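Local structure of protein (aminopeptidase) (Ochrobactrum anthropi, 1B65) at residues A61-M66 and D124-T129; L100-I105 and K165-V170; A28-D33 and G173-G178. The protein acts as an L-aminopeptidase and D-Ala-esterase/amidase, a serine aminopeptidase of family S58 built on a variant of the Ntn hydrolase fold. All coordinates share one frame; numbering follows the deposited sequence.

Interaction 1 (A61-M66 and D124-T129); sequences AILPHM and DRYAST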
loop_
_atom_site.group_PDB
_atom_site.type_symbol
_atom_site.label_atom_id
_atom_site.label_comp_id
_atom_site.label_asym_id
_atom_site.label_seq_id
_atom_site.Cartn_x
_atom_site.Cartn_y
_atom_site.Cartn_z
ATOM N N ALA A 61 27.948 2.145 -4.868
ATOM C CA ALA A 61 27.441 3.085 -3.855
ATOM C C ALA A 61 27.062 4.390 -4.539
ATOM O O ALA A 61 27.774 4.864 -5.415
ATOM C CB ALA A 61 28.559 3.347 -2.839
ATOM N N ILE A 62 25.873 4.895 -4.265
ATOM C CA ILE A 62 25.440 6.175 -4.847
ATOM C C ILE A 62 25.225 7.114 -3.660
ATOM O O ILE A 62 24.344 6.849 -2.828
ATOM C CB ILE A 62 24.110 5.934 -5.598
ATOM C CG1 ILE A 62 24.336 4.897 -6.715
ATOM C CG2 ILE A 62 23.620 7.269 -6.172
ATOM C CD1 ILE A 62 23.099 4.090 -7.021
ATOM N N LEU A 63 25.914 8.229 -3.587
ATOM C CA LEU A 63 25.744 9.115 -2.421
ATOM C C LEU A 63 25.289 10.497 -2.839
ATOM O O LEU A 63 26.023 11.190 -3.546
ATOM C CB LEU A 63 27.121 9.280 -1.782
ATOM C CG LEU A 63 27.380 9.418 -0.306
ATOM C CD1 LEU A 63 28.564 10.351 0.008
ATOM C CD2 LEU A 63 26.176 9.667 0.588
ATOM N N PRO A 64 24.112 10.902 -2.420
ATOM C CA PRO A 64 23.598 12.248 -2.706
ATOM C C PRO A 64 24.299 13.278 -1.826
ATOM O O PRO A 64 24.792 12.924 -0.748
ATOM C CB PRO A 64 22.134 12.159 -2.332
ATOM C CG PRO A 64 21.829 10.721 -2.067
ATOM C CD PRO A 64 23.137 10.068 -1.649
ATOM N N HIS A 65 24.414 14.535 -2.235
ATOM C CA HIS A 65 25.031 15.611 -1.470
ATOM C C HIS A 65 26.369 15.172 -0.910
ATOM O O HIS A 65 26.682 15.328 0.272
ATOM C CB HIS A 65 24.098 16.038 -0.322
ATOM C CG HIS A 65 22.811 16.617 -0.821
ATOM N ND1 HIS A 65 22.756 17.711 -1.664
ATOM C CD2 HIS A 65 21.526 16.263 -0.544
ATOM C CE1 HIS A 65 21.478 18.003 -1.890
ATOM N NE2 HIS A 65 20.732 17.144 -1.244
ATOM N N MET A 66 27.252 14.656 -1.787
ATOM C CA MET A 66 28.478 14.042 -1.281
ATOM C C MET A 66 29.429 15.009 -0.617
ATOM O O MET A 66 30.262 14.601 0.199
ATOM C CB MET A 66 29.126 13.166 -2.373
ATOM C CG MET A 66 29.661 14.016 -3.467
ATOM S SD MET A 66 30.453 12.984 -4.767
ATOM C CE MET A 66 29.788 13.928 -6.137
ATOM N N ASP A 124 31.578 6.707 11.254
ATOM C CA ASP A 124 32.913 7.306 11.099
ATOM C C ASP A 124 32.912 8.579 10.282
ATOM O O ASP A 124 33.482 9.604 10.693
ATOM C CB ASP A 124 33.823 6.265 10.412
ATOM C CG ASP A 124 34.120 5.044 11.252
ATOM O OD1 ASP A 124 34.017 5.117 12.489
ATOM O OD2 ASP A 124 34.470 3.961 10.721
ATOM N N ARG A 125 32.322 8.573 9.085
ATOM C CA ARG A 125 32.317 9.711 8.177
ATOM C C ARG A 125 31.578 10.932 8.724
ATOM O O ARG A 125 32.000 12.059 8.491
ATOM C CB ARG A 125 31.690 9.259 6.867
ATOM C CG ARG A 125 31.225 10.271 5.866
ATOM C CD ARG A 125 32.329 11.208 5.396
ATOM N NE ARG A 125 31.687 12.254 4.581
ATOM C CZ ARG A 125 31.478 12.113 3.277
ATOM N NH1 ARG A 125 31.844 11.047 2.570
ATOM N NH2 ARG A 125 30.887 13.121 2.635
ATOM N N TYR A 126 30.432 10.715 9.363
ATOM C CA TYR A 126 29.641 11.804 9.938
ATOM C C TYR A 126 29.775 11.742 11.461
ATOM O O TYR A 126 28.821 11.799 12.236
ATOM C CB TYR A 126 28.173 11.640 9.502
ATOM C CG TYR A 126 27.983 11.636 7.994
ATOM C CD1 TYR A 126 28.209 12.797 7.259
ATOM C CD2 TYR A 126 27.599 10.482 7.321
ATOM C CE1 TYR A 126 28.026 12.832 5.896
ATOM C CE2 TYR A 126 27.418 10.485 5.951
ATOM C CZ TYR A 126 27.639 11.653 5.254
ATOM O OH TYR A 126 27.470 11.640 3.892
ATOM N N ALA A 127 31.003 11.645 11.967
ATOM C CA ALA A 127 31.269 11.577 13.403
ATOM C C ALA A 127 30.673 12.719 14.190
ATOM O O ALA A 127 30.184 12.521 15.322
ATOM C CB ALA A 127 32.787 11.515 13.603
ATOM N N SER A 128 30.658 13.949 13.686
ATOM C CA SER A 128 30.078 15.092 14.356
ATOM C C SER A 128 28.549 15.000 14.466
ATOM O O SER A 128 27.957 15.807 15.177
ATOM C CB SER A 128 30.371 16.425 13.685
ATOM O OG SER A 128 29.866 16.533 12.378
ATOM N N THR A 129 27.932 14.081 13.736
ATOM C CA THR A 129 26.492 13.850 13.880
ATOM C C THR A 129 26.274 12.686 14.841
ATOM O O THR A 129 25.476 12.755 15.773
ATOM C CB THR A 129 25.852 13.535 12.510
ATOM O OG1 THR A 129 25.959 14.707 11.670
ATOM C CG2 THR A 129 24.394 13.137 12.605
HETATM O O HOH W 1 27.870 13.844 2.589
#
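Arg125 reaches across to the backbone of Met66, presenting the edge of its guanidinium to the carbonyl. NH2 of Arg125 donates to O of Met66 over 2.9 Å, and the oxygen lies nearly in the guanidinium plane, although the bond is bent (N-H...O angle 130°). The arginine chain leaves the helix with CG anti to its own backbone N (chi1 164°) and then bends at CG, which carries the methylenes over the neighbouring phenol: CG of Arg125 sits 3.7 Å above the centre of the Tyr126 ring. The tyrosine hydroxyl in turn lies against one guanidinium face, toward its rim, so the two side chains run out together. In this variant of the Ntn hydrolase fold they link the end of helix 111-125 to the turn after strand 56-63, an inner strand of the four-stranded sheet. Leu63, the last residue of that strand, meets Tyr126 from the opposite direction, with CD2 4.1 Å from the phenol OH. Water 1 lies in the plane of the Tyr126 ring, 2.6 Å from OH, and is 3.0 Å from O of His65, to which it probably donates. The Tyr126 side chain also touches Pro71.

Interaction 2 (L100-I105 and K165-V170); sequences LGPVVI and KALDNV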
loop_
_atom_site.group_PDB
_atom_site.type_symbol
_atom_site.label_atom_id
_atom_site.label_comp_id
_atom_site.label_asym_id
_atom_site.label_seq_id
_atom_site.Cartn_x
_atom_site.Cartn_y
_atom_site.Cartn_z
ATOM N N LEU A 100 18.646 8.891 4.397
ATOM C CA LEU A 100 19.897 9.606 4.579
ATOM C C LEU A 100 21.018 8.682 4.124
ATOM O O LEU A 100 20.847 7.480 4.243
ATOM C CB LEU A 100 20.086 9.676 6.120
ATOM C CG LEU A 100 19.726 10.855 6.987
ATOM C CD1 LEU A 100 19.405 12.100 6.197
ATOM C CD2 LEU A 100 18.695 10.506 8.038
ATOM N N GLY A 101 22.157 9.220 3.663
ATOM C CA GLY A 101 23.230 8.261 3.349
ATOM C C GLY A 101 23.085 7.722 1.943
ATOM O O GLY A 101 22.284 8.193 1.148
ATOM N N PRO A 102 23.921 6.737 1.609
ATOM C CA PRO A 102 23.987 6.253 0.256
ATOM C C PRO A 102 22.983 5.157 -0.082
ATOM O O PRO A 102 22.452 4.479 0.819
ATOM C CB PRO A 102 25.387 5.603 0.204
ATOM C CG PRO A 102 25.671 5.161 1.615
ATOM C CD PRO A 102 24.966 6.156 2.507
ATOM N N VAL A 103 22.781 4.954 -1.369
ATOM C CA VAL A 103 22.095 3.756 -1.831
ATOM C C VAL A 103 23.230 2.780 -2.163
ATOM O O VAL A 103 24.200 3.189 -2.846
ATOM C CB VAL A 103 21.197 3.946 -3.039
ATOM C CG1 VAL A 103 20.587 2.608 -3.486
ATOM C CG2 VAL A 103 20.095 4.934 -2.622
ATOM N N VAL A 104 23.172 1.578 -1.620
ATOM C CA VAL A 104 24.259 0.597 -1.826
ATOM C C VAL A 104 23.673 -0.618 -2.494
ATOM O O VAL A 104 22.584 -1.075 -2.112
ATOM C CB VAL A 104 24.926 0.197 -0.496
ATOM C CG1 VAL A 104 26.001 -0.863 -0.711
ATOM C CG2 VAL A 104 25.529 1.401 0.199
ATOM N N ILE A 105 24.286 -1.092 -3.595
ATOM C CA ILE A 105 23.715 -2.223 -4.308
ATOM C C ILE A 105 24.773 -3.337 -4.354
ATOM O O ILE A 105 25.916 -3.023 -4.729
ATOM C CB ILE A 105 23.264 -1.848 -5.735
ATOM C CG1 ILE A 105 22.565 -0.475 -5.774
ATOM C CG2 ILE A 105 22.251 -2.899 -6.251
ATOM C CD1 ILE A 105 22.173 -0.020 -7.172
ATOM N N LYS A 165 35.442 0.423 0.555
ATOM C CA LYS A 165 36.143 0.881 -0.634
ATOM C C LYS A 165 35.190 1.517 -1.643
ATOM O O LYS A 165 35.493 2.591 -2.181
ATOM C CB LYS A 165 36.887 -0.287 -1.289
ATOM C CG LYS A 165 38.101 0.253 -2.043
ATOM C CD LYS A 165 37.915 0.042 -3.533
ATOM C CE LYS A 165 39.237 -0.436 -4.155
ATOM N NZ LYS A 165 39.919 0.785 -4.705
ATOM N N ALA A 166 34.020 0.913 -1.863
ATOM C CA ALA A 166 33.044 1.510 -2.784
ATOM C C ALA A 166 32.591 2.870 -2.271
ATOM O O ALA A 166 32.507 3.829 -3.043
ATOM C CB ALA A 166 31.866 0.589 -3.056
ATOM N N LEU A 167 32.258 2.968 -0.978
ATOM C CA LEU A 167 31.816 4.211 -0.378
ATOM C C LEU A 167 32.890 5.290 -0.433
ATOM O O LEU A 167 32.628 6.471 -0.715
ATOM C CB LEU A 167 31.432 3.936 1.091
ATOM C CG LEU A 167 30.138 3.085 1.214
ATOM C CD1 LEU A 167 30.060 2.451 2.593
ATOM C CD2 LEU A 167 28.929 3.988 0.962
ATOM N N ASP A 168 34.130 4.916 -0.133
ATOM C CA ASP A 168 35.261 5.854 -0.176
ATOM C C ASP A 168 35.614 6.264 -1.598
ATOM O O ASP A 168 36.251 7.307 -1.836
ATOM C CB ASP A 168 36.477 5.197 0.507
ATOM C CG ASP A 168 36.398 5.210 2.015
ATOM O OD1 ASP A 168 35.612 5.911 2.664
ATOM O OD2 ASP A 168 37.196 4.480 2.641
ATOM N N ASN A 169 35.236 5.516 -2.621
ATOM C CA ASN A 169 35.524 5.832 -4.005
ATOM C C ASN A 169 34.451 6.697 -4.662
ATOM O O ASN A 169 34.564 6.928 -5.871
ATOM C CB ASN A 169 35.573 4.541 -4.837
ATOM C CG ASN A 169 36.897 3.806 -4.742
ATOM O OD1 ASN A 169 37.839 4.320 -4.138
ATOM N ND2 ASN A 169 36.868 2.613 -5.344
ATOM N N VAL A 170 33.377 7.064 -3.969
ATOM C CA VAL A 170 32.331 7.830 -4.647
ATOM C C VAL A 170 32.893 9.100 -5.274
ATOM O O VAL A 170 33.719 9.748 -4.629
ATOM C CB VAL A 170 31.104 8.193 -3.811
ATOM C CG1 VAL A 170 30.470 6.928 -3.196
ATOM C CG2 VAL A 170 31.409 9.202 -2.739
#
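One methyl of Leu167 carries this contact: CD2 comes to 3.5 Å from CG of Pro102 and 4.0 Å from CB of Pro102. The two side chains cross at about a right angle, and CD1 of Leu167 stays farther from the proline than CD2. The same CD2 lies 4.3 Å from CG2 of Val104, two residues along, and thus sits against a small apolar surface made by alternate residues; Val103, between them, turns its side chain to the other side of the strand. Leu167 gets there with CG anti to its carbonyl carbon (chi1 -70°), an arrangement that swings the branch from the helix toward the sheet. The contact is purely apolar and buried.

Farther out, Thr118 and Met122 of helix 111-125 pack on Pro102, and Trp121 of the same helix packs on Leu167. The indole NE1 of Trp121 also bonds to OD1 of Asp168, tying the two helices together beside the leucine. From the sheet, Ala61 touches Leu167 and Val59 touches Val104. Backbone bonds join Val104 to Val141 and Ala143, and Val103 to Ile62, which sets the strand between its two neighbours. Ile105 packs on Leu214 and Gln216 of strand 207-217, in the other sheet. This is the helix-on-sheet packing of the alpha-beta-beta-alpha sandwich of Ntn hydrolases, here with helices 111-125 and 160-168 on one face of the four-stranded sheet.

Interaction 3 (A28-D33 and G173-G178); sequences AITDVD and GPVQEG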
loop_
_atom_site.group_PDB
_atom_site.type_symbol
_atom_site.label_atom_id
_atom_site.label_comp_id
_atom_site.label_asym_id
_atom_site.label_seq_id
_atom_site.Cartn_x
_atom_site.Cartn_y
_atom_site.Cartn_z
ATOM N N ALA A 28 24.793 10.399 -17.378
ATOM C CA ALA A 28 24.885 9.501 -16.228
ATOM C C ALA A 28 24.207 10.078 -15.008
ATOM O O ALA A 28 23.977 11.280 -14.949
ATOM C CB ALA A 28 26.356 9.291 -15.826
ATOM N N ILE A 29 24.026 9.211 -13.980
ATOM C CA ILE A 29 23.355 9.715 -12.770
ATOM C C ILE A 29 24.109 10.795 -12.029
ATOM O O ILE A 29 23.539 11.654 -11.329
ATOM C CB ILE A 29 23.016 8.491 -11.861
ATOM C CG1 ILE A 29 22.013 8.989 -10.800
ATOM C CG2 ILE A 29 24.278 7.941 -11.228
ATOM C CD1 ILE A 29 21.326 7.863 -10.021
ATOM N N THR A 30 25.429 10.919 -12.228
ATOM C CA THR A 30 26.221 12.010 -11.656
ATOM C C THR A 30 25.937 13.349 -12.326
ATOM O O THR A 30 26.411 14.361 -11.812
ATOM C CB THR A 30 27.731 11.715 -11.791
ATOM O OG1 THR A 30 27.947 11.407 -13.168
ATOM C CG2 THR A 30 28.084 10.535 -10.888
ATOM N N ASP A 31 25.093 13.408 -13.375
ATOM C CA ASP A 31 24.675 14.685 -13.930
ATOM C C ASP A 31 23.721 15.424 -12.988
ATOM O O ASP A 31 23.492 16.635 -13.094
ATOM C CB ASP A 31 23.998 14.514 -15.294
ATOM C CG ASP A 31 25.007 14.113 -16.361
ATOM O OD1 ASP A 31 26.217 14.425 -16.298
ATOM O OD2 ASP A 31 24.557 13.424 -17.294
ATOM N N VAL A 32 23.172 14.673 -12.031
ATOM C CA VAL A 32 22.391 15.294 -10.959
ATOM C C VAL A 32 23.398 15.844 -9.947
ATOM O O VAL A 32 24.186 15.146 -9.304
ATOM C CB VAL A 32 21.453 14.277 -10.282
ATOM C CG1 VAL A 32 20.692 14.957 -9.127
ATOM C CG2 VAL A 32 20.437 13.740 -11.285
ATOM N N ASP A 33 23.396 17.159 -9.753
ATOM C CA ASP A 33 24.376 17.836 -8.909
ATOM C C ASP A 33 24.534 17.249 -7.507
ATOM O O ASP A 33 23.544 16.960 -6.819
ATOM C CB ASP A 33 23.922 19.290 -8.769
ATOM C CG ASP A 33 22.984 19.471 -7.579
ATOM O OD1 ASP A 33 21.879 18.815 -7.542
ATOM O OD2 ASP A 33 23.395 20.214 -6.648
ATOM N N GLY A 173 31.478 13.105 -12.151
ATOM C CA GLY A 173 32.070 12.760 -13.444
ATOM C C GLY A 173 31.530 11.458 -14.045
ATOM O O GLY A 173 30.491 10.902 -13.704
ATOM N N PRO A 174 32.247 10.962 -15.056
ATOM C CA PRO A 174 31.835 9.817 -15.826
ATOM C C PRO A 174 31.716 8.580 -14.943
ATOM O O PRO A 174 32.492 8.406 -14.006
ATOM C CB PRO A 174 32.965 9.562 -16.823
ATOM C CG PRO A 174 33.778 10.789 -16.843
ATOM C CD PRO A 174 33.505 11.564 -15.581
ATOM N N VAL A 175 30.729 7.766 -15.305
ATOM C CA VAL A 175 30.490 6.551 -14.503
ATOM C C VAL A 175 30.814 5.326 -15.338
ATOM O O VAL A 175 30.303 5.193 -16.449
ATOM C CB VAL A 175 29.027 6.539 -14.052
ATOM C CG1 VAL A 175 28.575 5.249 -13.377
ATOM C CG2 VAL A 175 28.778 7.727 -13.111
ATOM N N GLN A 176 31.569 4.423 -14.751
ATOM C CA GLN A 176 31.890 3.144 -15.370
ATOM C C GLN A 176 30.642 2.300 -15.528
ATOM O O GLN A 176 29.749 2.383 -14.695
ATOM C CB GLN A 176 32.887 2.396 -14.452
ATOM C CG GLN A 176 33.390 1.112 -15.092
ATOM C CD GLN A 176 34.370 0.359 -14.207
ATOM O OE1 GLN A 176 34.590 0.729 -13.053
ATOM N NE2 GLN A 176 34.948 -0.701 -14.746
ATOM N N GLU A 177 30.538 1.529 -16.617
ATOM C CA GLU A 177 29.376 0.684 -16.843
ATOM C C GLU A 177 29.780 -0.751 -17.161
ATOM O O GLU A 177 30.948 -1.065 -17.481
ATOM C CB GLU A 177 28.489 1.162 -18.017
ATOM C CG GLU A 177 27.920 2.564 -17.742
ATOM C CD GLU A 177 27.207 3.088 -18.971
ATOM O OE1 GLU A 177 27.878 3.188 -20.037
ATOM O OE2 GLU A 177 26.013 3.377 -18.957
ATOM N N GLY A 178 28.794 -1.642 -17.087
ATOM C CA GLY A 178 29.092 -3.026 -17.538
ATOM C C GLY A 178 29.393 -3.917 -16.337
ATOM O O GLY A 178 28.670 -3.919 -15.334
HETATM O O HOH W 2 29.375 15.223 -12.387
#
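Thr30 lays its methyl against Val175, CG2 to CG2 at 3.6 Å, while its hydroxyl turns to the backbone next door. OG1 of Thr30 donates to O of Gly173 across a short 2.6 Å. The donor approaches at a C=O...O angle of 142° and stands tilted 27° from the carbonyl plane. One torsion serves both contacts: chi1 of 52° puts OG1 between the backbone N and the carbonyl carbon and leaves CG2 anti to the carbonyl carbon, where it meets the valine. Val175 CG2 also touches CB of Ala28 at 4.0 Å, so a single valine branch packs on both Ala28 and Thr30.

Residues 29-31 form a short 3-10 turn in the loop that leads into strand 36-43; its partner is the irregular chain following helix 160-168, and together they join two connecting loops of the Ntn hydrolase fold, with Ile29 reaching strands of both sheets. The turn is closed by the backbone bond from Asp31 N to Ala28 O and by the Asp31 carboxylate, whose OD2 accepts from N of Ala28 at 3.0 Å, the N-H coming in well out of the carboxylate plane. Ser199 bonds to the same OD2, and Tyr26 N holds OD1.

Water 2 adds a second polar link, donating to O of Thr30 at 3.1 Å and accepting from N of Gly173 at 3.0 Å. Gly173 is thus gripped at both its N and its O, and its backbone conformation is one suited to glycine, since a CB there would press on the preceding carbonyl O. Phe39 of strand 36-43 packs on Val175, and Val37 on Thr30.

Interactions 1 and 2 are neighbours, with centres 9 Å apart, and meet through adjacent strands of one sheet: Ile62 N lies 2.8 Å from Val103 O, a probable hydrogen bond, and Ile62 O packs at 3.4 Å on CB of Pro102. Helix 111-125, whose end supplies Arg125 to interaction 1, follows directly on strand 103-107 of interaction 2. Interaction 3 lies farther off, its centre about 14 Å from that of interaction 2 and 19 Å from that of interaction 1, though its nearest atoms are about 5 Å from interaction 1, without touching. Segment 165-170 runs on shortly into 173-178, and interactions 1 and 2 are nested within the loop that interaction 3 closes.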